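Local coordinates for flagellar motor switch protein fliG (Thermotoga maritima, PDB 3AJC), which probably forms part of the switch complex at the base of the bacterial flagellar motor, which interacts with chemotaxis proteins and sets the direction of flagellar rotation, at residues A162-E165 against L166-K169; K137-D140 against R141-Q144. One frame throughout, in Å; residues are numbered along the deposited sequence.

How the contacts relate
Both contacts are helix N-termini in the all-helical C-terminal part of FliG, about 13 Å apart between centres, with contact 2 earlier in the chain. Contact 1 opens helix 164-171 and lies mostly at the surface, Leu166 being its one buried residue; contact 2 opens helix 140-147 and is partly buried, with Leu138, Ser142 and Ile143 enclosed. Their chemistry differs accordingly. A serine caps helix 164-171 beside a salt bridge from Lys167 to Asp164, whereas an aspartate caps helix 140-147 and uses both carboxylate oxygens. Each has an apolar pair, that of contact 2 being a hydrophobic staple. They meet where Lys169 NZ of contact 1 probably donates to Leu138 O of contact 2, at 2.6 Å.

Contact 1: A162-E165 against L166-K169; sequences ASDE and LKEK
The carboxylate of Asp164 is met by Lys167 at its OD2 corner and not over a face: NZ stands 2.9 Å from OD2, nearly in line with the C-O bond, in a salt bridge. The other flat group, the Ala162 carbonyl, is approached obliquely, since the same Lys167 NZ lies 2.6 Å from Ala162 O but 32° out of the carbonyl plane. Together these bonds form a bridge beside an N-cap, the start of helix 164-171 in the C-terminal region of FliG. The lysine chain runs alongside the aspartate, pointing the same way, and its final bend (chi4 66°) turns NZ back to reach both oxygens. An acid in this first helical turn is likely to interact favourably with the helix dipole.

Ser163 is the cap residue. With OG tucked between its backbone N and carbonyl carbon (chi1 59°), the hydroxyl accepts from Leu166 N at 3.3 Å, while its stronger partner is the Glu133 carboxylate in a preceding loop. Regular helical bonding begins at once: Lys167 N gives a 2.8 Å bond to Ser163 O, and Lys169 N donates to Glu165 O. An apolar contact spans the cap, from Ala162 before it to Leu166 in the first turn, and Phe132 touches both. There the Ala162 methyl, CB, rests 3.8 Å from CD2 of Leu166.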
loop_
_atom_site.group_PDB
_atom_site.type_symbol
_atom_site.label_atom_id
_atom_site.label_comp_id
_atom_site.label_asym_id
_atom_site.label_seq_id
_atom_site.Cartn_x
_atom_site.Cartn_y
_atom_site.Cartn_z
ATOM N N ALA A 162 13.766 9.728 -0.283
ATOM C CA ALA A 162 12.739 10.763 -0.191
ATOM C C ALA A 162 13.054 11.993 -1.044
ATOM O O ALA A 162 14.204 12.246 -1.385
ATOM C CB ALA A 162 12.563 11.185 1.265
ATOM N N SER A 163 12.020 12.756 -1.382
ATOM C CA SER A 163 12.201 13.971 -2.165
ATOM C C SER A 163 12.829 15.021 -1.257
ATOM O O SER A 163 12.591 15.031 -0.051
ATOM C CB SER A 163 10.857 14.482 -2.689
ATOM O OG SER A 163 9.958 14.766 -1.628
ATOM N N ASP A 164 13.636 15.898 -1.843
ATOM C CA ASP A 164 14.299 16.955 -1.089
ATOM C C ASP A 164 13.310 17.729 -0.232
ATOM O O ASP A 164 13.622 18.146 0.879
ATOM C CB ASP A 164 15.008 17.917 -2.044
ATOM C CG ASP A 164 16.202 17.276 -2.737
ATOM O OD1 ASP A 164 16.826 17.956 -3.580
ATOM O OD2 ASP A 164 16.518 16.101 -2.440
ATOM N N GLU A 165 12.111 17.919 -0.757
ATOM C CA GLU A 165 11.083 18.641 -0.033
ATOM C C GLU A 165 10.656 17.858 1.207
ATOM O O GLU A 165 10.458 18.428 2.280
ATOM C CB GLU A 165 9.896 18.870 -0.955
ATOM C CG GLU A 165 8.632 19.290 -0.279
ATOM C CD GLU A 165 7.473 19.237 -1.244
ATOM O OE1 GLU A 165 7.584 18.466 -2.224
ATOM O OE2 GLU A 165 6.460 19.944 -1.033
ATOM N N LEU A 166 10.505 16.547 1.061
ATOM C CA LEU A 166 10.112 15.733 2.196
ATOM C C LEU A 166 11.269 15.692 3.168
ATOM O O LEU A 166 11.058 15.655 4.381
ATOM C CB LEU A 166 9.750 14.316 1.760
ATOM C CG LEU A 166 9.438 13.351 2.909
ATOM C CD1 LEU A 166 8.371 13.959 3.815
ATOM C CD2 LEU A 166 8.983 12.008 2.337
ATOM N N LYS A 167 12.489 15.682 2.636
ATOM C CA LYS A 167 13.680 15.678 3.477
ATOM C C LYS A 167 13.599 16.897 4.393
ATOM O O LYS A 167 13.726 16.787 5.613
ATOM C CB LYS A 167 14.955 15.791 2.636
ATOM C CG LYS A 167 15.274 14.608 1.733
ATOM C CD LYS A 167 16.727 14.705 1.252
ATOM C CE LYS A 167 17.123 13.558 0.334
ATOM N NZ LYS A 167 16.365 13.617 -0.941
ATOM N N GLU A 168 13.379 18.059 3.785
ATOM C CA GLU A 168 13.279 19.308 4.519
ATOM C C GLU A 168 12.181 19.332 5.576
ATOM O O GLU A 168 12.446 19.645 6.737
ATOM C CB GLU A 168 13.086 20.476 3.548
ATOM C CG GLU A 168 14.392 21.130 3.131
ATOM C CD GLU A 168 15.072 21.856 4.291
ATOM O OE1 GLU A 168 15.077 23.106 4.300
ATOM O OE2 GLU A 168 15.597 21.177 5.200
ATOM N N LYS A 169 10.955 18.997 5.197
ATOM C CA LYS A 169 9.879 19.028 6.177
ATOM C C LYS A 169 10.155 18.119 7.382
ATOM O O LYS A 169 9.731 18.419 8.502
ATOM C CB LYS A 169 8.536 18.666 5.538
ATOM C CG LYS A 169 7.363 18.978 6.462
ATOM C CD LYS A 169 6.019 18.930 5.756
ATOM C CE LYS A 169 4.911 19.450 6.675
ATOM N NZ LYS A 169 3.547 19.331 6.086
#

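Contact 2: K137-D140 against R141-Q144; sequences KLDD and RSIQ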
loop_
_atom_site.group_PDB
_atom_site.type_symbol
_atom_site.label_atom_id
_atom_site.label_comp_id
_atom_site.label_asym_id
_atom_site.label_seq_id
_atom_site.Cartn_x
_atom_site.Cartn_y
_atom_site.Cartn_z
ATOM N N LYS A 137 1.622 15.369 3.541
ATOM C CA LYS A 137 0.234 15.714 3.812
ATOM C C LYS A 137 0.016 16.001 5.296
ATOM O O LYS A 137 -0.961 16.652 5.663
ATOM C CB LYS A 137 -0.698 14.562 3.409
ATOM C CG LYS A 137 -1.575 14.828 2.193
ATOM C CD LYS A 137 -0.778 14.791 0.898
ATOM C CE LYS A 137 -1.534 15.505 -0.231
ATOM N NZ LYS A 137 -2.217 16.752 0.264
ATOM N N LEU A 138 0.913 15.513 6.146
ATOM C CA LEU A 138 0.766 15.688 7.589
ATOM C C LEU A 138 1.192 17.052 8.109
ATOM O O LEU A 138 2.080 17.691 7.542
ATOM C CB LEU A 138 1.551 14.601 8.327
ATOM C CG LEU A 138 1.346 13.167 7.825
ATOM C CD1 LEU A 138 2.053 12.183 8.759
ATOM C CD2 LEU A 138 -0.144 12.860 7.752
ATOM N N ASP A 139 0.547 17.503 9.185
ATOM C CA ASP A 139 0.906 18.786 9.775
ATOM C C ASP A 139 2.132 18.570 10.656
ATOM O O ASP A 139 2.373 17.460 11.131
ATOM C CB ASP A 139 -0.242 19.365 10.603
ATOM C CG ASP A 139 -0.344 18.742 11.972
ATOM O OD1 ASP A 139 -0.785 17.576 12.066
ATOM O OD2 ASP A 139 0.023 19.424 12.957
ATOM N N ASP A 140 2.903 19.635 10.854
ATOM C CA ASP A 140 4.129 19.596 11.641
ATOM C C ASP A 140 4.061 18.897 12.995
ATOM O O ASP A 140 4.987 18.174 13.357
ATOM C CB ASP A 140 4.676 21.019 11.800
ATOM C CG ASP A 140 5.392 21.511 10.546
ATOM O OD1 ASP A 140 4.965 21.150 9.432
ATOM O OD2 ASP A 140 6.382 22.266 10.672
ATOM N N ARG A 141 2.981 19.093 13.744
ATOM C CA ARG A 141 2.862 18.442 15.047
ATOM C C ARG A 141 2.818 16.927 14.874
ATOM O O ARG A 141 3.524 16.197 15.566
ATOM C CB ARG A 141 1.605 18.917 15.780
ATOM C CG ARG A 141 1.493 20.431 15.914
ATOM C CD ARG A 141 1.481 20.873 17.373
ATOM N NE ARG A 141 2.799 20.779 17.997
ATOM C CZ ARG A 141 3.020 20.912 19.303
ATOM N NH1 ARG A 141 2.004 21.143 20.130
ATOM N NH2 ARG A 141 4.255 20.822 19.783
ATOM N N SER A 142 1.985 16.461 13.949
ATOM C CA SER A 142 1.860 15.032 13.673
ATOM C C SER A 142 3.213 14.430 13.298
ATOM O O SER A 142 3.572 13.343 13.749
ATOM C CB SER A 142 0.867 14.796 12.532
ATOM O OG SER A 142 -0.465 15.000 12.963
ATOM N N ILE A 143 3.951 15.141 12.454
ATOM C CA ILE A 143 5.269 14.697 12.017
ATOM C C ILE A 143 6.217 14.520 13.220
ATOM O O ILE A 143 6.946 13.530 13.294
ATOM C CB ILE A 143 5.852 15.698 10.995
ATOM C CG1 ILE A 143 5.006 15.650 9.717
ATOM C CG2 ILE A 143 7.314 15.395 10.722
ATOM C CD1 ILE A 143 5.490 16.552 8.603
ATOM N N GLN A 144 6.192 15.469 14.155
ATOM C CA GLN A 144 7.014 15.387 15.363
ATOM C C GLN A 144 6.587 14.160 16.175
ATOM O O GLN A 144 7.416 13.409 16.683
ATOM C CB GLN A 144 6.844 16.655 16.202
ATOM C CG GLN A 144 7.551 17.881 15.630
ATOM C CD GLN A 144 6.904 19.197 16.054
ATOM O OE1 GLN A 144 6.329 19.302 17.140
ATOM N NE2 GLN A 144 7.010 20.212 15.198
#
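An N-cap reinforced by a hydrophobic staple starts helix 140-147, with Asp139 as the capping residue and Leu138 and Ile143 as the apolar pair bracketing it. The staple is seen in the 3.9 Å approach of Leu138 CB to Ile143 CG1, which joins the residue before the cap to the fourth residue after it. Ile143 CD1 comes to 3.7 Å from Leu138 O.

The two oxygens of the Asp139 carboxylate do separate work. OD1 accepts from the Ser142 hydroxyl, OG, at 2.7 Å, on its syn side and 24° out of the carboxylate plane. OD2 caps the helix by accepting from Arg141 N at 3.1 Å. This donor sits above the carboxylate, 65° out of its plane, and its N-H is not well aligned. Both bonds depend on the first torsion (chi1 80°), which sets CG between the backbone N and the carbonyl carbon and folds the acid over the first turn. Two anchors of this kind should limit rotation of the carboxylate, and its negative charge probably suits the helix N-terminus. With an alanine in place of Asp139, Arg141 N would probably lose its cap and the Ser142 hydroxyl the acceptor for its proton.

The backbone takes up helical pairing from the cap onward, Ile143 N donating to Asp139 O at 3.1 Å and Gln144 N to Asp140 O.

Beyond the two segments, Ser142 OG also accepts from Val218 N, near the end of the modelled chain, and Gln144 NE2 bonds to Asn173, just past helix 164-171. That helix meets this turn through Lys169, which touches Asp140 and Ile143.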